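Local coordinates for protein HhaI Restriction Endonuclease (Haemophilus parahaemolyticus, PDB 6UKF) that is a type II restriction endonuclease that binds its cognate DNA site and cleaves both strands at it, probably in a metal-dependent reaction, at residues E145-S159 against S223-K237. Sequence-based numbering, arbitrary orientation.
Sequences EHYFNVSCTYRIKKS and SNTFNANVIFSISLK. With CA (calcium ion), chain R; EDO (1,2-ethanediol), chain F; PO4 (phosphate ion), chain Q; EDO (1,2-ethanediol), chain D.
Lys158 lies along the ring of Phe226 where two long antiparallel strands, 148-156 and 228-236, run out toward the bound DNA. With CG anti to the backbone N (chi1 -173°) and every later torsion extended, the chain runs along the CD1-CE1-CZ side of one face of the phenyl group. CB sits by Phe226 CD1, CG makes a CH-pi contact 4.0 Å from the ring centroid, and CD follows over Phe226 CE1. CE then passes 3.1 Å from the carbonyl O of Ser223, and the ammonium NZ forms a salt bridge with a DNA phosphate, while a water links it to Ser223 O. Farther back, Thr153 and Ile231 exchange backbone hydrogen bonds, and Ser151 OG binds calcium at 2.8 Å. Arg155 follows on the Ser151 face, its tip hydrogen-bonded to a guanine O6; Lys157, just past the strand, also reaches a guanine O6. On the other face, the Phe148 ring is held between Ile234 CD1, centred 3.6 Å above it, and Leu236 CD1. The ladder thus has one mainly apolar face and one mixed face, the latter offering a calcium ligand and a hydrogen-bond donor to guanine, with Lys158 NZ probably drawn by electrostatics to the DNA backbone.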
ATOM      1  N   GLU A 145       1.715  17.809   6.039  1.00  9.17           N
ATOM      2  CA  GLU A 145       0.441  18.479   5.802  1.00 10.11           C
ATOM      3  C   GLU A 145       0.556  19.633   4.815  1.00  9.42           C
ATOM      4  O   GLU A 145      -0.465  20.076   4.278  1.00 10.83           O
ATOM      5  CB  GLU A 145      -0.166  18.968   7.123  1.00 12.12           C
ATOM      6  CG  GLU A 145       0.488  20.207   7.742  1.00 13.64           C
ATOM      7  CD  GLU A 145       1.786  19.908   8.476  1.00 14.26           C
ATOM      8  OE1 GLU A 145       2.241  18.810   8.432  1.00 13.71           O
ATOM      9  OE2 GLU A 145       2.365  20.903   9.147  1.00 20.65           O
ATOM     10  N   HIS A 146       1.764  20.138   4.575  1.00  8.71           N
ATOM     11  CA  HIS A 146       1.949  21.217   3.615  1.00  9.43           C
ATOM     12  C   HIS A 146       1.909  20.734   2.175  1.00  8.33           C
ATOM     13  O   HIS A 146       1.888  21.565   1.259  1.00 10.19           O
ATOM     14  CB  HIS A 146       3.271  21.932   3.890  1.00  9.75           C
ATOM     15  CG  HIS A 146       3.324  22.590   5.232  1.00 11.14           C
ATOM     16  ND1 HIS A 146       2.526  23.664   5.563  1.00 14.10           N
ATOM     17  CD2 HIS A 146       4.068  22.320   6.329  1.00 13.52           C
ATOM     18  CE1 HIS A 146       2.781  24.030   6.806  1.00 16.25           C
ATOM     19  NE2 HIS A 146       3.713  23.232   7.293  1.00 15.83           N
ATOM     20  N   TYR A 147       1.885  19.426   1.955  1.00  8.18           N
ATOM     21  CA  TYR A 147       1.978  18.848   0.623  1.00  8.27           C
ATOM     22  C   TYR A 147       0.760  18.040   0.221  1.00  8.45           C
ATOM     23  O   TYR A 147       0.389  18.055  -0.954  1.00  9.03           O
ATOM     24  CB  TYR A 147       3.223  17.959   0.543  1.00  9.06           C
ATOM     25  CG  TYR A 147       4.487  18.759   0.700  1.00  8.80           C
ATOM     26  CD1 TYR A 147       5.024  19.000   1.956  1.00  8.08           C
ATOM     27  CD2 TYR A 147       5.123  19.309  -0.402  1.00  9.94           C
ATOM     28  CE1 TYR A 147       6.174  19.749   2.107  1.00  8.59           C
ATOM     29  CE2 TYR A 147       6.273  20.056  -0.261  1.00 10.21           C
ATOM     30  CZ  TYR A 147       6.791  20.277   0.993  1.00  9.24           C
ATOM     31  OH  TYR A 147       7.941  21.019   1.129  1.00 10.50           O
ATOM     32  N   PHE A 148       0.131  17.328   1.154  1.00  8.55           N
ATOM     33  CA  PHE A 148      -0.957  16.422   0.827  1.00  8.21           C
ATOM     34  C   PHE A 148      -2.194  16.737   1.650  1.00  8.44           C
ATOM     35  O   PHE A 148      -2.105  16.990   2.855  1.00 10.08           O
ATOM     36  CB  PHE A 148      -0.570  14.961   1.100  1.00  8.94           C
ATOM     37  CG  PHE A 148       0.287  14.349   0.031  1.00  8.92           C
ATOM     38  CD1 PHE A 148      -0.280  13.880  -1.141  1.00  9.41           C
ATOM     39  CD2 PHE A 148       1.655  14.233   0.199  1.00  9.92           C
ATOM     40  CE1 PHE A 148       0.501  13.313  -2.127  1.00  9.18           C
ATOM     41  CE2 PHE A 148       2.443  13.665  -0.786  1.00 10.68           C
ATOM     42  CZ  PHE A 148       1.864  13.206  -1.952  1.00 10.48           C
ATOM     43  N   ASN A 149      -3.342  16.724   0.981  1.00  8.24           N
ATOM     44  CA  ASN A 149      -4.621  16.585   1.656  1.00  9.03           C
ATOM     45  C   ASN A 149      -4.822  15.120   2.017  1.00  8.85           C
ATOM     46  O   ASN A 149      -4.396  14.222   1.287  1.00  9.75           O
ATOM     47  CB  ASN A 149      -5.755  17.031   0.734  1.00 10.46           C
ATOM     48  CG  ASN A 149      -5.656  18.499   0.352  1.00 12.76           C
ATOM     49  OD1 ASN A 149      -5.687  18.853  -0.828  1.00 18.87           O
ATOM     50  ND2 ASN A 149      -5.530  19.358   1.351  1.00 12.68           N
ATOM     51  N   VAL A 150      -5.468  14.878   3.156  1.00  8.21           N
ATOM     52  CA  VAL A 150      -5.628  13.530   3.687  1.00  8.41           C
ATOM     53  C   VAL A 150      -7.085  13.286   4.041  1.00  9.06           C
ATOM     54  O   VAL A 150      -7.760  14.166   4.587  1.00 10.15           O
ATOM     55  CB  VAL A 150      -4.736  13.296   4.925  1.00  9.73           C
ATOM     56  CG1 VAL A 150      -4.828  11.840   5.381  1.00 11.10           C
ATOM     57  CG2 VAL A 150      -3.299  13.685   4.628  1.00 10.50           C
ATOM     58  N   SER A 151      -7.568  12.086   3.730  1.00  8.90           N
ATOM     59  CA  SER A 151      -8.854  11.602   4.203  1.00  9.64           C
ATOM     60  C   SER A 151      -8.681  10.174   4.704  1.00  8.68           C
ATOM     61  O   SER A 151      -7.657   9.523   4.472  1.00  9.19           O
ATOM     62  CB  SER A 151      -9.933  11.667   3.114  1.00 12.06           C
ATOM     63  OG  SER A 151      -9.661  10.757   2.067  1.00 13.24           O
ATOM     64  N   CYS A 152      -9.703   9.687   5.398  1.00  8.64           N
ATOM     65  CA  CYS A 152      -9.625   8.411   6.091  1.00  9.12           C
ATOM     66  C   CYS A 152     -10.961   7.701   5.966  1.00  8.67           C
ATOM     67  O   CYS A 152     -12.008   8.308   6.201  1.00  9.84           O
ATOM     68  CB  CYS A 152      -9.278   8.649   7.564  1.00 10.44           C
ATOM     69  SG  CYS A 152      -9.230   7.181   8.582  1.00 14.14           S
ATOM     70  N   THR A 153     -10.926   6.425   5.588  1.00  8.43           N
ATOM     71  CA  THR A 153     -12.142   5.639   5.466  0.69  8.77           C
ATOM     72  C   THR A 153     -11.933   4.269   6.092  1.00  8.13           C
ATOM     73  O   THR A 153     -10.807   3.802   6.275  1.00  9.13           O
ATOM     74  CB  THR A 153     -12.591   5.501   4.003  0.69  9.99           C
ATOM     75  OG1 THR A 153     -13.966   5.096   3.966  0.69 10.75           O
ATOM     76  CG2 THR A 153     -11.739   4.474   3.260  0.69  8.97           C
ATOM     77  N   TYR A 154     -13.051   3.642   6.447  1.00  8.16           N
ATOM     78  CA  TYR A 154     -13.082   2.277   6.955  1.00  8.09           C
ATOM     79  C   TYR A 154     -13.782   1.434   5.897  1.00  8.40           C
ATOM     80  O   TYR A 154     -14.960   1.661   5.603  1.00  9.14           O
ATOM     81  CB  TYR A 154     -13.846   2.229   8.275  1.00  8.76           C
ATOM     82  CG  TYR A 154     -13.875   0.880   8.963  1.00  8.49           C
ATOM     83  CD1 TYR A 154     -12.706   0.188   9.255  1.00  8.80           C
ATOM     84  CD2 TYR A 154     -15.081   0.320   9.362  1.00  9.48           C
ATOM     85  CE1 TYR A 154     -12.746  -1.037   9.904  1.00  9.22           C
ATOM     86  CE2 TYR A 154     -15.128  -0.896  10.010  1.00 10.01           C
ATOM     87  CZ  TYR A 154     -13.963  -1.571  10.280  1.00  9.51           C
ATOM     88  OH  TYR A 154     -14.030  -2.782  10.933  1.00 11.07           O
ATOM     89  N   ARG A 155     -13.054   0.491   5.301  1.00  8.26           N
ATOM     90  CA  ARG A 155     -13.614  -0.290   4.209  1.00  8.51           C
ATOM     91  C   ARG A 155     -13.064  -1.706   4.232  1.00  8.91           C
ATOM     92  O   ARG A 155     -11.936  -1.949   4.667  1.00  8.49           O
ATOM     93  CB  ARG A 155     -13.330   0.343   2.838  1.00  8.89           C
ATOM     94  CG  ARG A 155     -11.867   0.331   2.379  1.00  9.20           C
ATOM     95  CD  ARG A 155     -11.761   1.015   1.023  1.00  8.50           C
ATOM     96  NE  ARG A 155     -10.395   1.178   0.531  1.00  8.75           N
ATOM     97  CZ  ARG A 155      -9.773   0.327  -0.285  1.00  8.55           C
ATOM     98  NH1 ARG A 155     -10.377  -0.776  -0.705  1.00  9.11           N
ATOM     99  NH2 ARG A 155      -8.533   0.583  -0.679  1.00  8.78           N
ATOM    100  N   ILE A 156     -13.888  -2.636   3.747  1.00  9.69           N
ATOM    101  CA  ILE A 156     -13.419  -3.986   3.473  1.00 10.00           C
ATOM    102  C   ILE A 156     -12.354  -3.916   2.396  1.00  9.81           C
ATOM    103  O   ILE A 156     -12.574  -3.342   1.323  1.00 12.91           O
ATOM    104  CB  ILE A 156     -14.591  -4.858   2.996  1.00 10.61           C
ATOM    105  CG1 ILE A 156     -15.643  -5.006   4.094  1.00 11.77           C
ATOM    106  CG2 ILE A 156     -14.084  -6.221   2.526  1.00 11.48           C
ATOM    107  CD1 ILE A 156     -16.933  -5.647   3.608  1.00 14.14           C
ATOM    108  N   LYS A 157     -11.196  -4.507   2.664  1.00  9.57           N
ATOM    109  CA  LYS A 157     -10.188  -4.706   1.626  1.00  9.35           C
ATOM    110  C   LYS A 157      -9.777  -6.174   1.652  1.00  9.30           C
ATOM    111  O   LYS A 157      -9.059  -6.616   2.555  1.00  9.07           O
ATOM    112  CB  LYS A 157      -8.991  -3.773   1.767  1.00  8.88           C
ATOM    113  CG  LYS A 157      -7.995  -3.936   0.621  1.00  9.19           C
ATOM    114  CD  LYS A 157      -7.077  -2.730   0.443  1.00  9.45           C
ATOM    115  CE  LYS A 157      -6.235  -2.438   1.680  1.00  8.66           C
ATOM    116  NZ  LYS A 157      -5.249  -3.510   1.989  1.00  8.48           N
ATOM    117  N   LYS A 158     -10.265  -6.919   0.666  1.00  9.43           N
ATOM    118  CA  LYS A 158      -9.912  -8.320   0.514  1.00  9.88           C
ATOM    119  C   LYS A 158      -8.401  -8.492   0.573  1.00  9.65           C
ATOM    120  O   LYS A 158      -7.647  -7.683   0.026  1.00  9.93           O
ATOM    121  CB  LYS A 158     -10.431  -8.787  -0.846  1.00 11.24           C
ATOM    122  CG  LYS A 158     -10.309 -10.264  -1.113  1.00 12.17           C
ATOM    123  CD  LYS A 158     -10.734 -10.552  -2.539  1.00 13.03           C
ATOM    124  CE  LYS A 158     -10.678 -12.029  -2.864  1.00 13.58           C
ATOM    125  NZ  LYS A 158     -10.994 -12.272  -4.299  1.00 14.99           N
ATOM    126  N   SER A 159      -7.960  -9.553   1.244  1.00  9.74           N
ATOM    127  CA  SER A 159      -6.538  -9.854   1.300  1.00 10.01           C
ATOM    128  C   SER A 159      -6.041 -10.309  -0.070  1.00  9.75           C
ATOM    129  O   SER A 159      -6.815 -10.548  -1.002  1.00 10.80           O
ATOM    130  CB  SER A 159      -6.252 -10.904   2.374  1.00 10.45           C
ATOM    131  OG  SER A 159      -6.504 -10.385   3.671  1.00 10.88           O
ATOM    132  N   SER A 223      -7.610 -14.721  -2.342  1.00 13.57           N
ATOM    133  CA  SER A 223      -7.889 -14.868  -0.924  1.00 13.90           C
ATOM    134  C   SER A 223      -9.374 -15.110  -0.679  1.00 15.15           C
ATOM    135  O   SER A 223     -10.225 -14.842  -1.532  1.00 16.27           O
ATOM    136  CB  SER A 223      -7.482 -13.594  -0.184  1.00 14.64           C
ATOM    137  OG  SER A 223      -7.715 -13.705   1.209  1.00 14.89           O
ATOM    138  N   ASN A 224      -9.675 -15.607   0.520  1.00 16.41           N
ATOM    139  CA  ASN A 224     -11.037 -15.684   1.028  1.00 18.71           C
ATOM    140  C   ASN A 224     -11.214 -14.809   2.266  1.00 17.44           C
ATOM    141  O   ASN A 224     -12.223 -14.943   2.967  1.00 20.95           O
ATOM    142  CB  ASN A 224     -11.420 -17.136   1.341  1.00 23.01           C
ATOM    143  CG  ASN A 224     -11.481 -18.009   0.096  1.00 30.02           C
ATOM    144  OD1 ASN A 224     -11.956 -17.581  -0.956  1.00 33.00           O
ATOM    145  ND2 ASN A 224     -10.996 -19.243   0.214  1.00 33.49           N
ATOM    146  N   THR A 225     -10.261 -13.919   2.551  1.00 15.34           N
ATOM    147  CA  THR A 225     -10.295 -13.059   3.728  1.00 14.76           C
ATOM    148  C   THR A 225     -10.780 -11.671   3.322  1.00 13.85           C
ATOM    149  O   THR A 225     -10.213 -11.050   2.415  1.00 12.72           O
ATOM    150  CB  THR A 225      -8.902 -12.970   4.355  1.00 14.82           C
ATOM    151  OG1 THR A 225      -8.430 -14.285   4.678  1.00 16.93           O
ATOM    152  CG2 THR A 225      -8.939 -12.120   5.615  1.00 15.35           C
ATOM    153  N   PHE A 226     -11.811 -11.182   4.008  1.00 13.00           N
ATOM    154  CA  PHE A 226     -12.498  -9.940   3.661  1.00 13.06           C
ATOM    155  C   PHE A 226     -12.642  -9.045   4.887  1.00 12.63           C
ATOM    156  O   PHE A 226     -13.736  -8.596   5.235  1.00 14.94           O
ATOM    157  CB  PHE A 226     -13.871 -10.199   3.045  1.00 15.17           C
ATOM    158  CG  PHE A 226     -13.823 -10.829   1.686  1.00 17.34           C
ATOM    159  CD1 PHE A 226     -13.881 -10.048   0.545  1.00 18.33           C
ATOM    160  CD2 PHE A 226     -13.729 -12.203   1.549  1.00 19.91           C
ATOM    161  CE1 PHE A 226     -13.843 -10.624  -0.709  1.00 20.04           C
ATOM    162  CE2 PHE A 226     -13.691 -12.787   0.299  1.00 21.01           C
ATOM    163  CZ  PHE A 226     -13.748 -11.995  -0.832  1.00 20.83           C
ATOM    164  N   ASN A 227     -11.540  -8.807   5.591  1.00 11.12           N
ATOM    165  CA  ASN A 227     -11.591  -7.947   6.762  1.00 11.08           C
ATOM    166  C   ASN A 227     -11.551  -6.474   6.351  1.00  9.66           C
ATOM    167  O   ASN A 227     -11.270  -6.126   5.202  1.00 10.41           O
ATOM    168  CB  ASN A 227     -10.458  -8.291   7.729  1.00 12.01           C
ATOM    169  CG  ASN A 227     -10.662  -9.639   8.401  1.00 13.92           C
ATOM    170  OD1 ASN A 227     -11.787 -10.135   8.485  1.00 17.06           O
ATOM    171  ND2 ASN A 227      -9.577 -10.237   8.882  1.00 14.86           N
ATOM    172  N   ALA A 228     -11.855  -5.605   7.311  1.00  9.72           N
ATOM    173  CA  ALA A 228     -11.999  -4.178   7.071  1.00  9.29           C
ATOM    174  C   ALA A 228     -10.889  -3.416   7.779  1.00  8.66           C
ATOM    175  O   ALA A 228     -10.523  -3.736   8.917  1.00  9.69           O
ATOM    176  CB  ALA A 228     -13.360  -3.678   7.564  1.00 11.61           C
ATOM    177  N   ASN A 229     -10.390  -2.403   7.095  1.00  8.33           N
ATOM    178  CA  ASN A 229      -9.281  -1.596   7.624  1.00  8.20           C
ATOM    179  C   ASN A 229      -9.588  -0.108   7.535  1.00  8.03           C
ATOM    180  O   ASN A 229     -10.261   0.341   6.586  1.00  8.64           O
ATOM    181  CB  ASN A 229      -7.962  -1.879   6.888  1.00  8.82           C
ATOM    182  CG  ASN A 229      -8.111  -2.110   5.394  1.00  8.62           C
ATOM    183  OD1 ASN A 229      -7.588  -3.091   4.859  1.00 12.31           O
ATOM    184  ND2 ASN A 229      -8.808  -1.213   4.703  1.00  9.27           N
ATOM    185  N   VAL A 230      -9.149   0.611   8.556  1.00  7.53           N
ATOM    186  CA  VAL A 230      -8.969   2.046   8.421  1.00  8.12           C
ATOM    187  C   VAL A 230      -7.812   2.264   7.462  1.00  8.05           C
ATOM    188  O   VAL A 230      -6.758   1.634   7.595  1.00  8.82           O
ATOM    189  CB  VAL A 230      -8.675   2.660   9.796  1.00  7.78           C
ATOM    190  CG1 VAL A 230      -8.348   4.131   9.667  1.00  8.69           C
ATOM    191  CG2 VAL A 230      -9.857   2.444  10.730  1.00  9.07           C
ATOM    192  N   ILE A 231      -8.009   3.124   6.470  1.00  7.54           N
ATOM    193  CA  ILE A 231      -7.007   3.306   5.424  1.00  7.52           C
ATOM    194  C   ILE A 231      -7.035   4.757   4.971  1.00  7.64           C
ATOM    195  O   ILE A 231      -8.100   5.369   4.848  1.00  7.82           O
ATOM    196  CB  ILE A 231      -7.207   2.289   4.278  1.00  8.26           C
ATOM    197  CG1 ILE A 231      -6.141   2.470   3.198  1.00  8.09           C
ATOM    198  CG2 ILE A 231      -8.614   2.392   3.693  1.00  8.90           C
ATOM    199  CD1 ILE A 231      -5.977   1.252   2.326  1.00  9.41           C
ATOM    200  N   PHE A 232      -5.849   5.309   4.740  1.00  7.35           N
ATOM    201  CA  PHE A 232      -5.680   6.726   4.466  1.00  7.79           C
ATOM    202  C   PHE A 232      -5.453   6.964   2.984  1.00  7.66           C
ATOM    203  O   PHE A 232      -4.718   6.223   2.328  1.00  8.28           O
ATOM    204  CB  PHE A 232      -4.509   7.271   5.282  1.00  8.79           C
ATOM    205  CG  PHE A 232      -4.709   7.121   6.756  1.00  8.04           C
ATOM    206  CD1 PHE A 232      -4.247   6.003   7.425  1.00 10.10           C
ATOM    207  CD2 PHE A 232      -5.421   8.073   7.467  1.00 11.22           C
ATOM    208  CE1 PHE A 232      -4.459   5.851   8.780  1.00 10.11           C
ATOM    209  CE2 PHE A 232      -5.634   7.925   8.825  1.00 11.89           C
ATOM    210  CZ  PHE A 232      -5.151   6.812   9.482  1.00  9.79           C
ATOM    211  N   SER A 233      -6.102   7.998   2.463  1.00  8.22           N
ATOM    212  CA  SER A 233      -5.917   8.443   1.093  1.00  8.49           C
ATOM    213  C   SER A 233      -5.334   9.846   1.108  1.00  8.13           C
ATOM    214  O   SER A 233      -5.673  10.665   1.969  1.00  9.23           O
ATOM    215  CB  SER A 233      -7.241   8.444   0.331  1.00  9.65           C
ATOM    216  OG  SER A 233      -7.694   7.119   0.126  1.00 11.86           O
ATOM    217  N   ILE A 234      -4.446  10.116   0.159  1.00  7.88           N
ATOM    218  CA  ILE A 234      -3.778  11.404   0.080  1.00  7.86           C
ATOM    219  C   ILE A 234      -3.875  11.931  -1.342  1.00  8.42           C
ATOM    220  O   ILE A 234      -3.875  11.169  -2.315  1.00  8.96           O
ATOM    221  CB  ILE A 234      -2.309  11.337   0.566  1.00  8.59           C
ATOM    222  CG1 ILE A 234      -1.453  10.465  -0.355  1.00  8.68           C
ATOM    223  CG2 ILE A 234      -2.267  10.823   1.998  1.00  9.38           C
ATOM    224  CD1 ILE A 234       0.017  10.428   0.044  1.00  9.16           C
ATOM    225  N   SER A 235      -3.977  13.254  -1.455  1.00  8.14           N
ATOM    226  CA  SER A 235      -4.027  13.930  -2.743  0.60  8.86           C
ATOM    227  C   SER A 235      -3.093  15.129  -2.687  1.00  8.57           C
ATOM    228  O   SER A 235      -3.229  15.980  -1.802  1.00  9.08           O
ATOM    229  CB  SER A 235      -5.452  14.385  -3.062  0.60 11.60           C
ATOM    230  OG  SER A 235      -5.530  14.920  -4.370  0.60 13.77           O
ATOM    231  N   LEU A 236      -2.155  15.190  -3.626  1.00  8.89           N
ATOM    232  CA  LEU A 236      -1.180  16.271  -3.647  1.00  9.40           C
ATOM    233  C   LEU A 236      -1.886  17.613  -3.796  1.00  9.29           C
ATOM    234  O   LEU A 236      -2.775  17.774  -4.635  1.00 12.04           O
ATOM    235  CB  LEU A 236      -0.204  16.045  -4.802  1.00 10.83           C
ATOM    236  CG  LEU A 236       1.038  16.936  -4.868  1.00 11.33           C
ATOM    237  CD1 LEU A 236       1.901  16.788  -3.629  1.00 11.50           C
ATOM    238  CD2 LEU A 236       1.845  16.598  -6.111  1.00 14.67           C
ATOM    239  N   LYS A 237      -1.490  18.577  -2.969  1.00  9.64           N
ATOM    240  CA  LYS A 237      -2.089  19.901  -3.010  1.00 10.55           C
ATOM    241  C   LYS A 237      -1.699  20.643  -4.283  1.00 12.41           C
ATOM    242  O   LYS A 237      -0.599  20.478  -4.817  1.00 14.13           O
ATOM    243  CB  LYS A 237      -1.640  20.720  -1.803  1.00 11.08           C
ATOM    244  CG  LYS A 237      -2.229  20.245  -0.492  1.00 11.90           C
ATOM    245  CD  LYS A 237      -1.703  21.061   0.669  1.00 16.10           C
ATOM    246  CE  LYS A 237      -2.541  20.850   1.915  1.00 21.11           C
ATOM    247  NZ  LYS A 237      -2.131  21.761   3.014  1.00 21.70           N
TER
HETATM  248 CA    CA R 715     -11.048   8.297   1.937  1.00 29.59          CA
HETATM  249  C1  EDO F 703      -7.687  12.413  -0.543  1.00 19.66           C
HETATM  250  O1  EDO F 703      -8.927  11.759  -0.259  1.00 22.77           O
HETATM  251  C2  EDO F 703      -7.502  13.594   0.403  1.00 19.23           C
HETATM  252  O2  EDO F 703      -8.583  14.519   0.256  1.00 21.62           O
HETATM  253  P   PO4 Q 714      -0.571  24.682   4.202  1.00 19.72           P
HETATM  254  O1  PO4 Q 714      -1.358  24.498   2.927  1.00 20.22           O
HETATM  255  O2  PO4 Q 714      -1.099  25.882   4.946  1.00 23.69           O
HETATM  256  O3  PO4 Q 714      -0.707  23.453   5.066  1.00 24.24           O
HETATM  257  O4  PO4 Q 714       0.886  24.899   3.873  1.00 18.11           O
HETATM  258  C1  EDO D 701     -13.461 -10.117  -5.112  1.00 31.98           C
HETATM  259  O1  EDO D 701     -13.889 -11.405  -4.654  1.00 31.67           O
HETATM  260  C2  EDO D 701     -13.466 -10.108  -6.636  1.00 33.58           C
HETATM  261  O2  EDO D 701     -12.349 -10.872  -7.104  1.00 35.22           O
HETATM  262  O   HOH W   1      -5.558  18.038  -3.823  1.00 25.76           O
HETATM  263  O   HOH W   2      -8.727  -8.683   4.441  1.00 10.76           O
HETATM  264  O   HOH W   3     -11.479 -15.162  -3.913  1.00 20.75           O
HETATM  265  O   HOH W   4      -6.998 -12.045  -3.379  1.00 12.55           O